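Local coordinates for nonribosomal peptide synthase (Streptomyces sp. MJ635-86F5, PDB 5JJP), which probably activates an aliphatic beta-amino acid by ATP-dependent adenylation, as a member of the AMP-binding enzyme family, at residues V292-G305 / L316-L328. Residues are numbered along the deposited sequence; the frame is centred on the assembly and turned at random.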
loop_
_atom_site.group_PDB
_atom_site.type_symbol
_atom_site.label_atom_id
_atom_site.label_comp_id
_atom_site.label_asym_id
_atom_site.label_seq_id
_atom_site.Cartn_x
_atom_site.Cartn_y
_atom_site.Cartn_z
ATOM N N VAL A 292 -9.682 -8.224 -23.880
ATOM C CA VAL A 292 -9.059 -7.025 -23.304
ATOM C C VAL A 292 -9.676 -5.775 -23.926
ATOM O O VAL A 292 -10.134 -4.878 -23.227
ATOM C CB VAL A 292 -7.529 -7.029 -23.504
ATOM C CG1 VAL A 292 -6.929 -5.678 -23.153
ATOM C CG2 VAL A 292 -6.896 -8.141 -22.674
ATOM N N ALA A 293 -9.684 -5.734 -25.248
ATOM C CA ALA A 293 -10.338 -4.667 -26.015
ATOM C C ALA A 293 -11.776 -4.467 -25.654
ATOM O O ALA A 293 -12.300 -3.391 -25.820
ATOM C CB ALA A 293 -10.230 -4.954 -27.526
ATOM N N GLY A 294 -12.413 -5.499 -25.138
ATOM C CA GLY A 294 -13.835 -5.429 -24.770
ATOM C C GLY A 294 -14.134 -5.001 -23.351
ATOM O O GLY A 294 -15.304 -4.994 -22.956
ATOM N N LEU A 295 -13.095 -4.641 -22.583
ATOM C CA LEU A 295 -13.283 -4.128 -21.196
ATOM C C LEU A 295 -13.881 -2.715 -21.166
ATOM O O LEU A 295 -13.190 -1.725 -20.883
ATOM C CB LEU A 295 -11.969 -4.129 -20.422
ATOM C CG LEU A 295 -11.356 -5.507 -20.187
ATOM C CD1 LEU A 295 -9.902 -5.332 -19.782
ATOM C CD2 LEU A 295 -12.117 -6.245 -19.127
ATOM N N ASP A 296 -15.178 -2.631 -21.437
ATOM C CA ASP A 296 -15.834 -1.342 -21.583
ATOM C C ASP A 296 -15.835 -0.478 -20.327
ATOM O O ASP A 296 -15.718 0.752 -20.432
ATOM C CB ASP A 296 -17.264 -1.523 -22.136
ATOM C CG ASP A 296 -17.262 -1.965 -23.601
ATOM O OD1 ASP A 296 -16.341 -1.567 -24.357
ATOM O OD2 ASP A 296 -18.193 -2.691 -24.007
ATOM N N PRO A 297 -15.986 -1.083 -19.146
ATOM C CA PRO A 297 -16.088 -0.216 -17.955
ATOM C C PRO A 297 -14.779 0.369 -17.498
ATOM O O PRO A 297 -14.769 1.367 -16.747
ATOM C CB PRO A 297 -16.627 -1.161 -16.869
ATOM C CG PRO A 297 -17.212 -2.293 -17.626
ATOM C CD PRO A 297 -16.403 -2.447 -18.859
ATOM N N LEU A 298 -13.687 -0.188 -17.986
ATOM C CA LEU A 298 -12.347 0.187 -17.542
ATOM C C LEU A 298 -11.956 1.549 -18.113
ATOM O O LEU A 298 -11.937 1.709 -19.321
ATOM C CB LEU A 298 -11.328 -0.865 -17.986
ATOM C CG LEU A 298 -9.893 -0.703 -17.471
ATOM C CD1 LEU A 298 -9.854 -0.860 -15.974
ATOM C CD2 LEU A 298 -8.933 -1.695 -18.085
ATOM N N ARG A 299 -11.654 2.508 -17.231
ATOM C CA ARG A 299 -11.232 3.846 -17.608
ATOM C C ARG A 299 -9.770 4.087 -17.321
ATOM O O ARG A 299 -9.169 5.029 -17.890
ATOM C CB ARG A 299 -12.023 4.887 -16.841
ATOM C CG ARG A 299 -13.528 4.664 -16.911
ATOM C CD ARG A 299 -14.256 5.757 -16.203
ATOM N NE ARG A 299 -14.002 6.996 -16.894
ATOM C CZ ARG A 299 -13.965 8.202 -16.326
ATOM N NH1 ARG A 299 -13.660 9.233 -17.069
ATOM N NH2 ARG A 299 -14.205 8.392 -15.021
ATOM N N SER A 300 -9.158 3.291 -16.445
ATOM C CA SER A 300 -7.822 3.638 -16.010
ATOM C C SER A 300 -7.018 2.485 -15.490
ATOM O O SER A 300 -7.554 1.523 -15.003
ATOM C CB SER A 300 -7.899 4.729 -14.958
ATOM O OG SER A 300 -8.770 4.335 -13.931
ATOM N N ILE A 301 -5.698 2.610 -15.579
ATOM C CA ILE A 301 -4.801 1.575 -15.090
ATOM C C ILE A 301 -3.619 2.228 -14.396
ATOM O O ILE A 301 -3.035 3.185 -14.911
ATOM C CB ILE A 301 -4.253 0.722 -16.240
ATOM C CG1 ILE A 301 -5.400 0.119 -17.067
ATOM C CG2 ILE A 301 -3.373 -0.383 -15.695
ATOM C CD1 ILE A 301 -4.928 -0.633 -18.321
ATOM N N LEU A 302 -3.262 1.685 -13.254
ATOM C CA LEU A 302 -2.121 2.135 -12.469
ATOM C C LEU A 302 -1.137 0.983 -12.339
ATOM O O LEU A 302 -1.546 -0.129 -11.912
ATOM C CB LEU A 302 -2.627 2.545 -11.113
ATOM C CG LEU A 302 -1.625 2.985 -10.061
ATOM C CD1 LEU A 302 -0.945 4.256 -10.508
ATOM C CD2 LEU A 302 -2.273 3.229 -8.701
ATOM N N PHE A 303 0.082 1.173 -12.825
ATOM C CA PHE A 303 1.160 0.135 -12.690
ATOM C C PHE A 303 2.205 0.521 -11.715
ATOM O O PHE A 303 2.537 1.674 -11.630
ATOM C CB PHE A 303 2.116 0.014 -13.872
ATOM C CG PHE A 303 1.506 0.072 -15.164
ATOM C CD1 PHE A 303 0.600 -0.910 -15.555
ATOM C CD2 PHE A 303 1.892 1.048 -16.047
ATOM C CE1 PHE A 303 0.028 -0.878 -16.814
ATOM C CE2 PHE A 303 1.339 1.083 -17.307
ATOM C CZ PHE A 303 0.398 0.124 -17.694
ATOM N N SER A 304 2.875 -0.490 -11.177
ATOM C CA SER A 304 4.130 -0.259 -10.490
ATOM C C SER A 304 4.884 -1.503 -10.234
ATOM O O SER A 304 4.349 -2.598 -10.321
ATOM C CB SER A 304 3.828 0.294 -9.117
ATOM O OG SER A 304 3.200 -0.714 -8.358
ATOM N N GLY A 305 6.124 -1.302 -9.802
ATOM C CA GLY A 305 6.892 -2.342 -9.111
ATOM C C GLY A 305 7.717 -3.183 -10.055
ATOM O O GLY A 305 8.247 -4.243 -9.665
ATOM N N LEU A 316 -0.833 -2.486 -25.414
ATOM C CA LEU A 316 -1.949 -2.263 -24.447
ATOM C C LEU A 316 -2.743 -0.982 -24.702
ATOM O O LEU A 316 -3.979 -1.047 -24.751
ATOM C CB LEU A 316 -1.461 -2.290 -22.992
ATOM C CG LEU A 316 -2.537 -2.151 -21.899
ATOM C CD1 LEU A 316 -3.461 -3.362 -21.885
ATOM C CD2 LEU A 316 -1.883 -1.968 -20.523
ATOM N N GLN A 317 -2.054 0.149 -24.930
ATOM C CA GLN A 317 -2.752 1.368 -25.364
ATOM C C GLN A 317 -3.613 1.132 -26.599
ATOM O O GLN A 317 -4.742 1.625 -26.696
ATOM C CB GLN A 317 -1.764 2.464 -25.706
ATOM C CG GLN A 317 -1.041 3.045 -24.530
ATOM C CD GLN A 317 -0.114 4.178 -24.924
ATOM O OE1 GLN A 317 0.754 4.034 -25.805
ATOM N NE2 GLN A 317 -0.291 5.323 -24.277
ATOM N N GLY A 318 -3.042 0.413 -27.558
ATOM C CA GLY A 318 -3.730 0.037 -28.803
ATOM C C GLY A 318 -5.015 -0.741 -28.609
ATOM O O GLY A 318 -6.013 -0.479 -29.257
ATOM N N LEU A 319 -5.011 -1.667 -27.663
ATOM C CA LEU A 319 -6.233 -2.393 -27.338
ATOM C C LEU A 319 -7.198 -1.574 -26.478
ATOM O O LEU A 319 -8.395 -1.838 -26.499
ATOM C CB LEU A 319 -5.901 -3.686 -26.600
ATOM C CG LEU A 319 -5.027 -4.699 -27.330
ATOM C CD1 LEU A 319 -4.578 -5.800 -26.371
ATOM C CD2 LEU A 319 -5.788 -5.270 -28.515
ATOM N N LEU A 320 -6.683 -0.604 -25.722
ATOM C CA LEU A 320 -7.509 0.165 -24.794
ATOM C C LEU A 320 -7.373 1.656 -25.037
ATOM O O LEU A 320 -6.814 2.363 -24.220
ATOM C CB LEU A 320 -7.124 -0.175 -23.353
ATOM C CG LEU A 320 -7.550 -1.581 -22.928
ATOM C CD1 LEU A 320 -6.876 -1.967 -21.630
ATOM C CD2 LEU A 320 -9.058 -1.705 -22.836
ATOM N N PRO A 321 -7.888 2.136 -26.185
ATOM C CA PRO A 321 -7.794 3.574 -26.496
ATOM C C PRO A 321 -8.651 4.400 -25.554
ATOM O O PRO A 321 -9.677 3.923 -25.073
ATOM C CB PRO A 321 -8.338 3.657 -27.926
ATOM C CG PRO A 321 -9.244 2.461 -28.063
ATOM C CD PRO A 321 -8.639 1.387 -27.224
ATOM N N GLY A 322 -8.197 5.595 -25.244
ATOM C CA GLY A 322 -8.926 6.517 -24.350
ATOM C C GLY A 322 -8.954 6.136 -22.870
ATOM O O GLY A 322 -9.833 6.572 -22.131
ATOM N N ARG A 323 -8.024 5.286 -22.444
ATOM C CA ARG A 323 -7.835 4.936 -21.031
ATOM C C ARG A 323 -6.687 5.780 -20.491
ATOM O O ARG A 323 -5.742 6.106 -21.200
ATOM C CB ARG A 323 -7.500 3.448 -20.859
ATOM C CG ARG A 323 -8.704 2.538 -20.717
ATOM C CD ARG A 323 -9.649 2.657 -21.876
ATOM N NE ARG A 323 -10.730 1.662 -21.829
ATOM C CZ ARG A 323 -11.282 1.118 -22.928
ATOM N NH1 ARG A 323 -10.862 1.480 -24.176
ATOM N NH2 ARG A 323 -12.237 0.217 -22.813
ATOM N N ARG A 324 -6.785 6.130 -19.221
ATOM C CA ARG A 324 -5.729 6.846 -18.549
ATOM C C ARG A 324 -4.817 5.831 -17.864
ATOM O O ARG A 324 -5.269 4.989 -17.067
ATOM C CB ARG A 324 -6.302 7.786 -17.520
ATOM C CG ARG A 324 -7.153 8.922 -18.099
ATOM C CD ARG A 324 -6.291 9.985 -18.810
ATOM N NE ARG A 324 -5.283 10.575 -17.967
ATOM C CZ ARG A 324 -5.426 11.685 -17.239
ATOM N NH1 ARG A 324 -6.558 12.373 -17.249
ATOM N NH2 ARG A 324 -4.413 12.122 -16.447
ATOM N N ILE A 325 -3.545 5.871 -18.218
ATOM C CA ILE A 325 -2.598 4.955 -17.639
ATOM C C ILE A 325 -1.617 5.757 -16.857
ATOM O O ILE A 325 -1.114 6.760 -17.321
ATOM C CB ILE A 325 -1.887 4.068 -18.696
ATOM C CG1 ILE A 325 -2.930 3.316 -19.497
ATOM C CG2 ILE A 325 -0.958 3.037 -18.029
ATOM C CD1 ILE A 325 -2.350 2.416 -20.590
ATOM N N PHE A 326 -1.318 5.259 -15.666
ATOM C CA PHE A 326 -0.406 5.904 -14.761
ATOM C C PHE A 326 0.765 5.004 -14.376
ATOM O O PHE A 326 0.589 3.876 -13.997
ATOM C CB PHE A 326 -1.139 6.220 -13.469
ATOM C CG PHE A 326 -2.378 6.994 -13.655
ATOM C CD1 PHE A 326 -2.337 8.283 -14.094
ATOM C CD2 PHE A 326 -3.624 6.442 -13.297
ATOM C CE1 PHE A 326 -3.508 9.007 -14.243
ATOM C CE2 PHE A 326 -4.794 7.188 -13.418
ATOM C CZ PHE A 326 -4.721 8.457 -13.937
ATOM N N ASN A 327 1.934 5.600 -14.339
ATOM C CA ASN A 327 3.177 4.935 -13.962
ATOM C C ASN A 327 3.594 5.388 -12.553
ATOM O O ASN A 327 3.749 6.598 -12.265
ATOM C CB ASN A 327 4.248 5.299 -15.001
ATOM C CG ASN A 327 5.626 4.810 -14.617
ATOM O OD1 ASN A 327 5.776 3.699 -14.132
ATOM N ND2 ASN A 327 6.643 5.652 -14.837
ATOM N N LEU A 328 3.713 4.417 -11.668
ATOM C CA LEU A 328 3.958 4.693 -10.268
ATOM C C LEU A 328 5.387 4.265 -9.912
ATOM O O LEU A 328 5.711 3.091 -10.016
ATOM C CB LEU A 328 2.948 3.902 -9.451
ATOM C CG LEU A 328 2.761 4.323 -8.009
ATOM C CD1 LEU A 328 2.031 5.648 -7.958
ATOM C CD2 LEU A 328 1.987 3.246 -7.249
HETATM O O HOH W 1 -13.586 -1.468 -24.642
#
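Arg323 reaches from the turn after helix 310-319 across to the backbone of 295-298. Arg323 NE donates to Leu298 O (2.8 Å, 152° at the hydrogen), and its NH2 reaches Leu295 O at 2.9 Å from above the carbonyl plane. A bend at chi2 (57°) swings the guanidinium toward these carbonyls; NH1 turns back to Pro321 O, and a water links NH2 to Ala293 O and Asp296 OD1. Arginine suits the place because its flat, multidentate head can serve several carbonyls at once. Leu320 CD2 lies over the centre of one guanidinium face of Arg323, 3.6 Å from its plane. With the side chain cut back to alanine, the carbonyls of Leu295, Leu298 and Pro321 would be likely to lose these donors, and the two turns would be less firmly joined.

Beyond this, strands 300-304 and 324-328 run parallel, 11° apart, with alternating bonds such as Ile301 N to Arg324 O and Phe326 N to Ile301 O.

Apolar packing fills the side of the helices. Beta-branched Ile301 suits a strand, and its CG1-CD1 arm meets Leu316 tip to tip, Ile301 CD1 to Leu316 CD2 at 4.0 Å, while Leu320 CD1 wedges between Ile301 CD1 and Val292 CG1. Leucine's forked end lets Leu316 CD2 also touch the edge of the Phe303 ring. On the reverse face, Leu302 CD1 packs against Phe326 CB (3.6 Å) at about a right angle.

The contact belongs to a beta-alpha-beta unit, strand 300-304, helix 310-319 and strand 324-329, in a mixed sheet. Strand 273-276 flanks 300-304, strand 338-341 pairs antiparallel beyond 324-329, and helix 282-287 packs against Val292, Leu316 and Leu319.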